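Local coordinates for 3-oxo-glucose-6-phosphate:glutamate aminotransferase (Bacillus subtilis subsp. subtilis, PDB 4K2M), which catalyses the reversible pyridoxal phosphate-dependent transamination of 3-dehydro-glucose 6-phosphate with glutamate, giving kanosamine 6-phosphate on the way to the antibiotic neotrehalosadiamine, at residues C271-Y276 / K287-G292. Sequence-based numbering, arbitrary orientation.
With O1G (3-deoxy-3-[(E)-({3-hydroxy-2-methyl-5-[(phosphonooxy)methyl]pyridin-4-yl}methylidene)amino]-6-O-phosphono-alpha-D-gluco pyranose), chain I.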
loop_
_atom_site.group_PDB
_atom_site.type_symbol
_atom_site.label_atom_id
_atom_site.label_comp_id
_atom_site.label_asym_id
_atom_site.label_seq_id
_atom_site.Cartn_x
_atom_site.Cartn_y
_atom_site.Cartn_z
ATOM N N CYS A 271 -0.714 1.688 17.432
ATOM C CA CYS A 271 -0.439 1.184 16.081
ATOM C C CYS A 271 -1.613 1.432 15.142
ATOM O O CYS A 271 -1.419 1.832 13.997
ATOM C CB CYS A 271 -0.130 -0.314 16.092
ATOM S SG CYS A 271 1.459 -0.725 16.836
ATOM N N ILE A 272 -2.829 1.171 15.617
ATOM C CA ILE A 272 -4.005 1.412 14.789
ATOM C C ILE A 272 -4.109 2.892 14.450
ATOM O O ILE A 272 -4.417 3.248 13.307
ATOM C CB ILE A 272 -5.294 0.928 15.472
ATOM C CG1 ILE A 272 -5.246 -0.594 15.653
ATOM C CG2 ILE A 272 -6.515 1.315 14.648
ATOM C CD1 ILE A 272 -6.356 -1.146 16.541
ATOM N N GLN A 273 -3.852 3.759 15.427
ATOM C CA GLN A 273 -3.935 5.202 15.184
ATOM C C GLN A 273 -2.909 5.648 14.145
ATOM O O GLN A 273 -3.249 6.352 13.202
ATOM C CB GLN A 273 -3.776 5.998 16.500
ATOM C CG GLN A 273 -4.870 5.684 17.505
ATOM C CD GLN A 273 -4.528 6.142 18.911
ATOM O OE1 GLN A 273 -3.393 6.545 19.194
ATOM N NE2 GLN A 273 -5.515 6.088 19.800
ATOM N N PHE A 274 -1.669 5.197 14.282
ATOM C CA PHE A 274 -0.641 5.544 13.299
ATOM C C PHE A 274 -0.906 4.944 11.910
ATOM O O PHE A 274 -0.522 5.530 10.896
ATOM C CB PHE A 274 0.747 5.111 13.786
ATOM C CG PHE A 274 1.450 6.150 14.604
ATOM C CD1 PHE A 274 1.916 7.312 14.011
ATOM C CD2 PHE A 274 1.653 5.961 15.962
ATOM C CE1 PHE A 274 2.578 8.278 14.757
ATOM C CE2 PHE A 274 2.312 6.925 16.727
ATOM C CZ PHE A 274 2.778 8.077 16.122
ATOM N N SER A 275 -1.565 3.788 11.870
ATOM C CA SER A 275 -1.820 3.079 10.609
ATOM C C SER A 275 -2.934 3.739 9.812
ATOM O O SER A 275 -3.114 3.486 8.605
ATOM C CB SER A 275 -2.216 1.633 10.897
ATOM O OG SER A 275 -3.584 1.569 11.301
ATOM N N TYR A 276 -3.725 4.563 10.490
ATOM C CA TYR A 276 -4.864 5.172 9.825
ATOM C C TYR A 276 -5.097 6.626 10.240
ATOM O O TYR A 276 -6.028 6.932 10.995
ATOM C CB TYR A 276 -6.118 4.308 10.011
ATOM C CG TYR A 276 -7.225 4.616 9.036
ATOM C CD1 TYR A 276 -7.028 4.484 7.668
ATOM C CD2 TYR A 276 -8.482 5.019 9.485
ATOM C CE1 TYR A 276 -8.056 4.762 6.761
ATOM C CE2 TYR A 276 -9.510 5.297 8.598
ATOM C CZ TYR A 276 -9.286 5.160 7.236
ATOM O OH TYR A 276 -10.294 5.422 6.345
ATOM N N LYS A 287 -9.022 13.002 14.640
ATOM C CA LYS A 287 -7.635 12.715 15.021
ATOM C C LYS A 287 -7.440 12.795 16.524
ATOM O O LYS A 287 -8.010 13.665 17.191
ATOM C CB LYS A 287 -6.676 13.662 14.310
ATOM C CG LYS A 287 -6.630 13.391 12.814
ATOM C CD LYS A 287 -5.751 14.386 12.072
ATOM C CE LYS A 287 -4.331 14.378 12.606
ATOM N NZ LYS A 287 -3.387 15.014 11.610
ATOM N N VAL A 288 -6.642 11.877 17.056
ATOM C CA VAL A 288 -6.322 11.890 18.484
ATOM C C VAL A 288 -4.814 11.892 18.708
ATOM O O VAL A 288 -4.351 12.028 19.843
ATOM C CB VAL A 288 -6.951 10.710 19.243
ATOM C CG1 VAL A 288 -8.482 10.766 19.177
ATOM C CG2 VAL A 288 -6.444 9.366 18.691
ATOM N N ILE A 289 -4.049 11.708 17.633
ATOM C CA ILE A 289 -2.607 11.952 17.671
ATOM C C ILE A 289 -2.221 12.929 16.568
ATOM O O ILE A 289 -3.023 13.182 15.668
ATOM C CB ILE A 289 -1.779 10.657 17.591
ATOM C CG1 ILE A 289 -2.097 9.883 16.304
ATOM C CG2 ILE A 289 -2.028 9.782 18.830
ATOM C CD1 ILE A 289 -1.158 8.720 16.043
ATOM N N ASN A 290 -1.000 13.460 16.624
ATOM C CA ASN A 290 -0.610 14.553 15.728
ATOM C C ASN A 290 -0.807 14.215 14.252
ATOM O O ASN A 290 -1.307 15.033 13.482
ATOM C CB ASN A 290 0.832 14.974 15.976
ATOM C CG ASN A 290 1.011 15.644 17.327
ATOM O OD1 ASN A 290 0.030 16.038 17.964
ATOM N ND2 ASN A 290 2.255 15.756 17.779
ATOM N N PHE A 291 -0.412 13.006 13.868
ATOM C CA PHE A 291 -0.624 12.551 12.500
ATOM C C PHE A 291 -0.572 11.039 12.413
ATOM O O PHE A 291 -0.134 10.359 13.340
ATOM C CB PHE A 291 0.450 13.136 11.578
ATOM C CG PHE A 291 1.812 12.547 11.781
ATOM C CD1 PHE A 291 2.242 11.461 11.021
ATOM C CD2 PHE A 291 2.675 13.089 12.723
ATOM C CE1 PHE A 291 3.511 10.915 11.220
ATOM C CE2 PHE A 291 3.937 12.557 12.919
ATOM C CZ PHE A 291 4.354 11.464 12.166
ATOM N N GLY A 292 -0.985 10.512 11.270
ATOM C CA GLY A 292 -0.853 9.092 11.019
ATOM C C GLY A 292 -0.671 8.885 9.537
ATOM O O GLY A 292 -0.604 9.850 8.781
HETATM P P O1G I . -5.707 8.284 -0.395
HETATM C C3A O1G I . -8.674 13.269 -0.376
HETATM O O3 O1G I . -10.029 13.250 -0.440
HETATM C C1 O1G I . -12.740 9.367 2.486
HETATM N "N1'" O1G I . -6.608 14.401 -0.517
HETATM C C2 O1G I . -11.849 10.426 1.833
HETATM O O2 O1G I . -12.764 11.360 1.163
HETATM C C9A O1G I . -7.950 14.439 -0.589
HETATM C C2A O1G I . -8.636 15.761 -0.907
HETATM C C3 O1G I . -10.870 9.826 0.816
HETATM N "N3'" O1G I . -9.962 10.946 0.532
HETATM O O1 O1G I . -13.639 8.821 1.517
HETATM C C4 O1G I . -10.149 8.577 1.373
HETATM O O4 O1G I . -9.669 7.981 0.148
HETATM C C4A O1G I . -8.011 12.077 -0.098
HETATM C C4B O1G I . -8.747 10.825 0.147
HETATM C C5 O1G I . -11.200 7.630 1.948
HETATM O O5 O1G I . -11.954 8.268 2.993
HETATM C C5A O1G I . -6.627 12.070 -0.037
HETATM C C5T O1G I . -5.736 10.858 0.263
HETATM C C6 O1G I . -10.628 6.427 2.644
HETATM C C6A O1G I . -5.941 13.254 -0.255
HETATM O OP1 O1G I . -4.457 8.175 0.446
HETATM O OP2 O1G I . -5.544 7.629 -1.734
HETATM O OP3 O1G I . -6.939 7.799 0.399
HETATM O OP4 O1G I . -5.951 9.859 -0.775
HETATM O O6 O1G I . -11.523 5.482 3.107
HETATM P "P'" O1G I . -11.082 3.934 3.156
HETATM O OP6 O1G I . -10.601 3.594 1.755
HETATM O OP7 O1G I . -10.012 3.824 4.225
HETATM O OP8 O1G I . -12.387 3.234 3.521
#
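I289 sets its CD1 methyl squarely over one face of the F274 ring, a CH-pi contact 3.7 Å from CD1 to the ring centroid and 1° off the normal. It joins helix 265-275 to the irregular chain leading back past it, in an aminotransferase of the aspartate aminotransferase fold. With I289 CG1 between the backbone N and carbonyl carbon (chi1 59°) and the chain extended beyond it, CD1 reaches the ring and also meets Q273 CB at 3.8 Å. This is the tight part: Q273 OE1 lies 3.5 Å from I289 CG2, G292 CA comes to 3.6 Å from F274 O, and F291 O lies 3.7 Å from F274 CE1, oblique to the ring. I133 and L136 of helix 127-137 also pack on F274. The F291 ring is looser, no nearer to the F274 ring than 4.5 Å, from CZ to CE1. V288 forms a small, partly exposed fringe, its CG2 against Q273 NE2. Across the dimer interface, K287 NZ makes a salt bridge to E157 of the second subunit while hydrogen-bonding N290 O of its own chain, a bond that spans 287-290. Y276, next along the chain from S275, turns its CB away from 287-292, and the side chain serves the substrate: Y276 OH donates a 2.7 Å hydrogen bond to OP7, an oxygen of the sugar phosphate of O1G, which lies at the edge of the tyrosine ring, near its plane.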